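PilM (Escherichia coli, PDB 3EOI) is of unknown function but probably takes part in the biogenesis of a plasmid-encoded bacterial pilus. Local coordinates at residues 66-77 with 114-124. Numbering follows the deposited sequence.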
ATOM      1  N   ARG A  66      -4.000  -8.456  10.749  1.00  7.58           N
ATOM      2  CA  ARG A  66      -3.930  -8.303   9.299  1.00  9.67           C
ATOM      3  C   ARG A  66      -2.987  -7.164   9.042  1.00  9.57           C
ATOM      4  O   ARG A  66      -2.881  -6.254   9.856  1.00  8.87           O
ATOM      5  CB  ARG A  66      -5.306  -8.006   8.708  1.00 11.67           C
ATOM      6  CG  ARG A  66      -6.219  -9.247   8.807  1.00 12.78           C
ATOM      7  CD  ARG A  66      -7.602  -9.021   8.222  1.00 15.17           C
ATOM      8  NE  ARG A  66      -8.404  -8.179   9.099  1.00 15.43           N
ATOM      9  CZ  ARG A  66      -9.732  -8.295   9.228  1.00 16.30           C
ATOM     10  NH1 ARG A  66     -10.375  -7.503  10.084  1.00 15.34           N
ATOM     11  NH2 ARG A  66     -10.394  -9.201   8.508  1.00 15.50           N
ATOM     12  N   VAL A  67      -2.329  -7.197   7.912  1.00  8.15           N
ATOM     13  CA  VAL A  67      -1.459  -6.124   7.538  1.00  7.45           C
ATOM     14  C   VAL A  67      -2.084  -5.339   6.382  1.00  7.75           C
ATOM     15  O   VAL A  67      -2.691  -5.903   5.424  1.00  8.70           O
ATOM     16  CB  VAL A  67      -0.063  -6.640   7.095  1.00  7.27           C
ATOM     17  CG1 VAL A  67      -0.102  -7.577   5.876  1.00  9.33           C
ATOM     18  CG2 VAL A  67       0.938  -5.466   6.858  1.00 10.07           C
ATOM     19  N   PHE A  68      -1.900  -4.031   6.472  1.00  6.26           N
ATOM     20  CA  PHE A  68      -2.461  -3.073   5.519  1.00  6.12           C
ATOM     21  C   PHE A  68      -1.297  -2.232   4.986  1.00  7.49           C
ATOM     22  O   PHE A  68      -0.463  -1.696   5.785  1.00  7.64           O
ATOM     23  CB  PHE A  68      -3.366  -2.085   6.240  1.00  8.99           C
ATOM     24  CG  PHE A  68      -4.552  -2.699   6.913  1.00  8.59           C
ATOM     25  CD1 PHE A  68      -5.810  -2.641   6.328  1.00 10.65           C
ATOM     26  CD2 PHE A  68      -4.411  -3.350   8.162  1.00 11.56           C
ATOM     27  CE1 PHE A  68      -6.926  -3.250   6.964  1.00 11.10           C
ATOM     28  CE2 PHE A  68      -5.489  -3.944   8.765  1.00 10.47           C
ATOM     29  CZ  PHE A  68      -6.740  -3.895   8.184  1.00 13.67           C
ATOM     30  N   VAL A  69      -1.263  -2.062   3.669  1.00  5.81           N
ATOM     31  CA  VAL A  69      -0.217  -1.298   3.010  1.00  6.13           C
ATOM     32  C   VAL A  69      -0.950  -0.356   2.049  1.00  8.23           C
ATOM     33  O   VAL A  69      -1.862  -0.778   1.317  1.00  7.80           O
ATOM     34  CB  VAL A  69       0.736  -2.208   2.176  1.00  6.45           C
ATOM     35  CG1 VAL A  69       1.750  -1.385   1.398  1.00 11.37           C
ATOM     36  CG2 VAL A  69       1.397  -3.207   3.091  1.00 11.83           C
ATOM     37  N   TRP A  70      -0.595   0.911   2.074  1.00  7.07           N
ATOM     38  CA  TRP A  70      -1.380   1.842   1.262  1.00  5.83           C
ATOM     39  C   TRP A  70      -0.593   3.026   0.729  1.00  7.42           C
ATOM     40  O   TRP A  70       0.497   3.390   1.240  1.00  7.27           O
ATOM     41  CB  TRP A  70      -2.581   2.358   2.069  1.00  7.27           C
ATOM     42  CG  TRP A  70      -2.235   3.268   3.275  1.00  7.95           C
ATOM     43  CD1 TRP A  70      -2.037   4.606   3.254  1.00  8.23           C
ATOM     44  CD2 TRP A  70      -2.021   2.849   4.630  1.00  6.57           C
ATOM     45  NE1 TRP A  70      -1.770   5.069   4.518  1.00  8.41           N
ATOM     46  CE2 TRP A  70      -1.718   3.999   5.383  1.00  8.02           C
ATOM     47  CE3 TRP A  70      -2.071   1.612   5.280  1.00  8.31           C
ATOM     48  CZ2 TRP A  70      -1.465   3.947   6.722  1.00  9.00           C
ATOM     49  CZ3 TRP A  70      -1.787   1.573   6.662  1.00  8.16           C
ATOM     50  CH2 TRP A  70      -1.485   2.758   7.356  1.00  8.95           C
ATOM     51  N   ALA A  71      -1.176   3.598  -0.328  1.00  8.48           N
ATOM     52  CA  ALA A  71      -0.605   4.827  -0.930  1.00  9.79           C
ATOM     53  C   ALA A  71      -1.712   5.730  -1.430  1.00 10.22           C
ATOM     54  O   ALA A  71      -2.798   5.274  -1.779  1.00 11.01           O
ATOM     55  CB  ALA A  71       0.382   4.487  -2.050  1.00 10.92           C
ATOM     56  N   LYS A  72      -1.443   7.039  -1.434  1.00 11.24           N
ATOM     57  CA  LYS A  72      -2.407   8.020  -1.915  1.00 13.36           C
ATOM     58  C   LYS A  72      -2.794   7.698  -3.360  1.00 10.82           C
ATOM     59  O   LYS A  72      -1.926   7.549  -4.195  1.00 10.73           O
ATOM     60  CB  LYS A  72      -1.790   9.425  -1.851  1.00 16.68           C
ATOM     61  CG  LYS A  72      -2.643  10.543  -2.460  1.00 32.58           C
ATOM     62  CD  LYS A  72      -2.337  11.951  -1.839  1.00 24.33           C
ATOM     63  CE  LYS A  72      -1.435  12.829  -2.733  1.00 33.37           C
ATOM     64  NZ  LYS A  72      -1.230  14.239  -2.196  1.00 28.38           N
ATOM     65  N   GLU A  73      -4.095   7.657  -3.633  1.00  9.35           N
ATOM     66  CA  GLU A  73      -4.603   7.299  -4.979  1.00  8.90           C
ATOM     67  C   GLU A  73      -4.330   8.435  -5.975  1.00  8.39           C
ATOM     68  O   GLU A  73      -4.421   9.601  -5.636  1.00  9.01           O
ATOM     69  CB  GLU A  73      -6.101   7.114  -4.857  1.00 12.55           C
ATOM     70  CG  GLU A  73      -6.818   6.434  -5.961  1.00 25.20           C
ATOM     71  CD  GLU A  73      -8.310   6.357  -5.628  1.00 14.53           C
ATOM     72  OE1 GLU A  73      -8.796   7.219  -4.817  1.00 25.40           O
ATOM     73  OE2 GLU A  73      -9.001   5.470  -6.163  1.00 25.17           O
ATOM     74  N   LYS A  74      -3.985   8.030  -7.189  1.00  8.76           N
ATOM     75  CA  LYS A  74      -3.837   8.913  -8.342  1.00  8.22           C
ATOM     76  C   LYS A  74      -4.389   8.237  -9.550  1.00  7.56           C
ATOM     77  O   LYS A  74      -4.425   7.002  -9.615  1.00  7.29           O
ATOM     78  CB  LYS A  74      -2.333   9.132  -8.566  1.00 11.52           C
ATOM     79  CG  LYS A  74      -1.645   9.697  -7.334  1.00 13.17           C
ATOM     80  CD  LYS A  74      -1.942  11.154  -7.153  1.00 16.13           C
ATOM     81  CE  LYS A  74      -1.145  11.770  -6.005  1.00 16.93           C
ATOM     82  NZ  LYS A  74      -1.513  13.200  -6.058  1.00 20.10           N
ATOM     83  N   PRO A  75      -4.753   9.036 -10.560  1.00  8.32           N
ATOM     84  CA  PRO A  75      -5.208   8.392 -11.783  1.00  8.64           C
ATOM     85  C   PRO A  75      -4.146   7.425 -12.321  1.00  7.86           C
ATOM     86  O   PRO A  75      -2.951   7.816 -12.444  1.00  9.31           O
ATOM     87  CB  PRO A  75      -5.438   9.576 -12.763  1.00 10.31           C
ATOM     88  CG  PRO A  75      -4.817  10.759 -12.133  1.00 14.92           C
ATOM     89  CD  PRO A  75      -4.551  10.494 -10.662  1.00 10.19           C
ATOM     90  N   GLY A  76      -4.559   6.189 -12.663  1.00  7.52           N
ATOM     91  CA  GLY A  76      -3.693   5.209 -13.266  1.00  7.81           C
ATOM     92  C   GLY A  76      -2.752   4.518 -12.264  1.00  8.60           C
ATOM     93  O   GLY A  76      -2.011   3.636 -12.641  1.00  9.02           O
ATOM     94  N   LEU A  77      -2.753   4.925 -11.000  1.00  6.25           N
ATOM     95  CA  LEU A  77      -1.882   4.241 -10.044  1.00  6.79           C
ATOM     96  C   LEU A  77      -2.330   2.771  -9.937  1.00  7.64           C
ATOM     97  O   LEU A  77      -1.506   1.873  -9.848  1.00  8.45           O
ATOM     98  CB  LEU A  77      -1.901   4.969  -8.680  1.00  7.36           C
ATOM     99  CG  LEU A  77      -1.094   4.322  -7.537  1.00  9.24           C
ATOM    100  CD1 LEU A  77       0.396   4.165  -7.945  1.00  9.05           C
ATOM    101  CD2 LEU A  77      -1.258   5.058  -6.236  1.00  9.46           C
ATOM    102  N   VAL A 114      -6.723   4.842  11.567  1.00  9.80           N
ATOM    103  CA  VAL A 114      -5.580   5.618  11.091  1.00  9.51           C
ATOM    104  C   VAL A 114      -5.263   5.456   9.597  1.00 10.46           C
ATOM    105  O   VAL A 114      -4.284   6.030   9.118  1.00 11.49           O
ATOM    106  CB  VAL A 114      -4.333   5.351  11.948  1.00  9.90           C
ATOM    107  CG1 VAL A 114      -4.665   5.683  13.365  1.00 11.75           C
ATOM    108  CG2 VAL A 114      -3.900   3.904  11.815  1.00 13.94           C
ATOM    109  N   ILE A 115      -6.104   4.736   8.864  1.00  9.75           N
ATOM    110  CA  ILE A 115      -5.926   4.691   7.420  1.00 12.14           C
ATOM    111  C   ILE A 115      -6.726   5.809   6.751  1.00 12.28           C
ATOM    112  O   ILE A 115      -7.932   5.922   6.968  1.00 12.98           O
ATOM    113  CB  ILE A 115      -6.347   3.371   6.911  1.00 12.73           C
ATOM    114  CG1 ILE A 115      -5.493   2.295   7.614  1.00 16.02           C
ATOM    115  CG2 ILE A 115      -6.175   3.371   5.401  1.00 15.14           C
ATOM    116  CD1 ILE A 115      -5.928   0.946   7.291  1.00 15.98           C
ATOM    117  N   PRO A 116      -6.066   6.638   5.943  1.00 11.40           N
ATOM    118  CA  PRO A 116      -6.802   7.760   5.344  1.00 12.80           C
ATOM    119  C   PRO A 116      -7.679   7.337   4.151  1.00 12.93           C
ATOM    120  O   PRO A 116      -7.518   6.236   3.624  1.00 11.73           O
ATOM    121  CB  PRO A 116      -5.684   8.733   4.886  1.00 14.06           C
ATOM    122  CG  PRO A 116      -4.375   7.954   5.036  1.00 15.74           C
ATOM    123  CD  PRO A 116      -4.667   6.565   5.471  1.00 13.68           C
ATOM    124  N   ASP A 117      -8.612   8.215   3.782  1.00 12.17           N
ATOM    125  CA  ASP A 117      -9.437   8.022   2.616  1.00 13.38           C
ATOM    126  C   ASP A 117      -8.608   8.280   1.364  1.00 12.94           C
ATOM    127  O   ASP A 117      -7.525   8.879   1.428  1.00 12.40           O
ATOM    128  CB  ASP A 117     -10.606   8.998   2.653  1.00 16.81           C
ATOM    129  CG  ASP A 117     -11.649   8.598   3.648  1.00 21.21           C
ATOM    130  OD1 ASP A 117     -11.739   7.382   3.951  1.00 19.37           O
ATOM    131  OD2 ASP A 117     -12.370   9.502   4.145  1.00 20.13           O
ATOM    132  N   GLN A 118      -9.137   7.846   0.226  1.00 13.13           N
ATOM    133  CA  GLN A 118      -8.547   8.177  -1.076  1.00 13.22           C
ATOM    134  C   GLN A 118      -7.163   7.553  -1.176  1.00 12.60           C
ATOM    135  O   GLN A 118      -6.184   8.163  -1.657  1.00 12.71           O
ATOM    136  CB  GLN A 118      -8.487   9.695  -1.294  1.00 17.70           C
ATOM    137  CG  GLN A 118      -9.877  10.342  -1.099  1.00 29.70           C
ATOM    138  CD  GLN A 118     -10.008  11.727  -1.704  1.00 23.00           C
ATOM    139  OE1 GLN A 118      -9.084  12.544  -1.670  1.00 30.74           O
ATOM    140  NE2 GLN A 118     -11.191  11.995  -2.268  1.00 31.56           N
ATOM    141  N   VAL A 119      -7.071   6.313  -0.661  1.00 12.03           N
ATOM    142  CA  VAL A 119      -5.882   5.482  -0.902  1.00 10.31           C
ATOM    143  C   VAL A 119      -6.208   4.212  -1.645  1.00 10.64           C
ATOM    144  O   VAL A 119      -7.347   3.740  -1.618  1.00  9.81           O
ATOM    145  CB  VAL A 119      -5.114   5.122   0.442  1.00 12.03           C
ATOM    146  CG1 VAL A 119      -4.630   6.373   1.144  1.00 10.46           C
ATOM    147  CG2 VAL A 119      -5.975   4.342   1.391  1.00 11.40           C
ATOM    148  N   ILE A 120      -5.192   3.679  -2.330  1.00  8.61           N
ATOM    149  CA  ILE A 120      -5.242   2.296  -2.750  1.00  8.28           C
ATOM    150  C   ILE A 120      -4.568   1.452  -1.692  1.00  8.08           C
ATOM    151  O   ILE A 120      -3.492   1.856  -1.143  1.00  7.80           O
ATOM    152  CB  ILE A 120      -4.521   2.098  -4.085  1.00  9.45           C
ATOM    153  CG1 ILE A 120      -5.288   2.814  -5.224  1.00  7.89           C
ATOM    154  CG2 ILE A 120      -4.377   0.571  -4.356  1.00 10.66           C
ATOM    155  CD1 ILE A 120      -4.524   2.878  -6.534  1.00 13.36           C
ATOM    156  N   ILE A 121      -5.183   0.312  -1.386  1.00  7.54           N
ATOM    157  CA  ILE A 121      -4.742  -0.457  -0.230  1.00  8.23           C
ATOM    158  C   ILE A 121      -4.670  -1.922  -0.492  1.00  8.74           C
ATOM    159  O   ILE A 121      -5.388  -2.440  -1.361  1.00  9.08           O
ATOM    160  CB  ILE A 121      -5.663  -0.178   1.002  1.00  9.61           C
ATOM    161  CG1 ILE A 121      -5.076  -0.767   2.294  1.00  9.09           C
ATOM    162  CG2 ILE A 121      -7.095  -0.663   0.725  1.00  9.96           C
ATOM    163  CD1 ILE A 121      -5.564   0.013   3.502  1.00 12.82           C
ATOM    164  N   TRP A 122      -3.703  -2.560   0.193  1.00  7.51           N
ATOM    165  CA  TRP A 122      -3.559  -4.016   0.127  1.00  7.69           C
ATOM    166  C   TRP A 122      -3.671  -4.522   1.544  1.00  7.89           C
ATOM    167  O   TRP A 122      -3.004  -3.985   2.467  1.00 10.10           O
ATOM    168  CB  TRP A 122      -2.190  -4.342  -0.471  1.00  9.08           C
ATOM    169  CG  TRP A 122      -1.773  -5.816  -0.500  1.00 10.93           C
ATOM    170  CD1 TRP A 122      -2.091  -6.726  -1.458  1.00 10.42           C
ATOM    171  CD2 TRP A 122      -0.847  -6.479   0.384  1.00  9.99           C
ATOM    172  NE1 TRP A 122      -1.448  -7.941  -1.210  1.00 11.18           N
ATOM    173  CE2 TRP A 122      -0.687  -7.808  -0.087  1.00 10.53           C
ATOM    174  CE3 TRP A 122      -0.189  -6.094   1.578  1.00  9.24           C
ATOM    175  CZ2 TRP A 122       0.121  -8.748   0.570  1.00 10.19           C
ATOM    176  CZ3 TRP A 122       0.645  -7.034   2.207  1.00  9.51           C
ATOM    177  CH2 TRP A 122       0.793  -8.311   1.709  1.00 11.82           C
ATOM    178  N   MET A 123      -4.570  -5.455   1.770  1.00  7.80           N
ATOM    179  CA  MET A 123      -4.743  -5.983   3.117  1.00  8.91           C
ATOM    180  C   MET A 123      -4.573  -7.498   3.042  1.00  9.94           C
ATOM    181  O   MET A 123      -5.253  -8.138   2.232  1.00 10.16           O
ATOM    182  CB  MET A 123      -6.147  -5.651   3.642  1.00 10.38           C
ATOM    183  CG  MET A 123      -6.339  -6.114   5.135  1.00 12.46           C
ATOM    184  SD  MET A 123      -8.068  -6.113   5.794  1.00  9.00           S
ATOM    185  CE  MET A 123      -8.555  -7.494   4.756  1.00 15.91           C
ATOM    186  N   ASN A 124      -3.666  -8.037   3.847  1.00  9.20           N
ATOM    187  CA  ASN A 124      -3.298  -9.455   3.744  1.00  9.42           C
ATOM    188  C   ASN A 124      -2.780  -9.998   5.088  1.00 10.41           C
ATOM    189  O   ASN A 124      -2.950  -9.400   6.177  1.00 10.92           O
ATOM    190  CB  ASN A 124      -2.220  -9.635   2.687  1.00  9.10           C
ATOM    191  CG  ASN A 124      -2.032 -11.119   2.262  1.00 10.44           C
ATOM    192  OD1 ASN A 124      -2.995 -11.848   2.058  1.00  9.00           O
ATOM    193  ND2 ASN A 124      -0.773 -11.572   2.188  1.00 10.12           N
ATOM    194  OXT ASN A 124      -2.138 -11.043   5.129  1.00 11.42           O
TER
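Val-67, Val-69 and Ala-71 each exchange a pair of backbone hydrogen bonds with Asn-124, Trp-122 and Ile-120 respectively, which ties strand 66-72 to the antiparallel strand 119-123. Val-69 N reaches Trp-122 O at 2.9 Å, and Trp-122 N returns to Val-69 O. Beyond the strand, Glu-73 N adds a straight bond (172° at the hydrogen) to Gln-118 O.

On the face bearing Phe-68 and Trp-70, aromatic surfaces receive aliphatic groups. Met-123 runs beside Phe-68, its CG 3.8 Å from the ring centroid in a CH-pi contact. Its SD swings obliquely toward the rim, 3.3 Å from Phe-68 CE1, a Met-aromatic contact suited to polarisable sulfur; the same sulfur lies over a face of the Arg-66 guanidinium. Trp-70 has CG between its backbone N and carbonyl carbon (chi1 67°), which brings the indole across Ile-115 and Pro-116. Ile-115 CG1 sits over its six-membered ring, 4.1 Å from the centroid, while Ile-115 CD1 touches Phe-68 CD1 at 3.7 Å. The rigid Pro-116 meets the indole obliquely, CD 3.4 Å from Trp-70 NE1.

The other face carries Val-69 and Trp-122. Branched Val-69 fits an extended strand and puts CG2 at the indole edge, 3.6 Å from Trp-122 CE3; Trp-122 also packs on Met-25 of helix 10-34. Farther along, Ile-120 CD1 reaches Leu-77 CG at 3.9 Å.

These are neighbouring inner strands of a five-stranded antiparallel sheet, flanked by strands 59-63 and 92-95, with helix 10-34 covering the Val-69 and Trp-122 face in an alpha+beta arrangement.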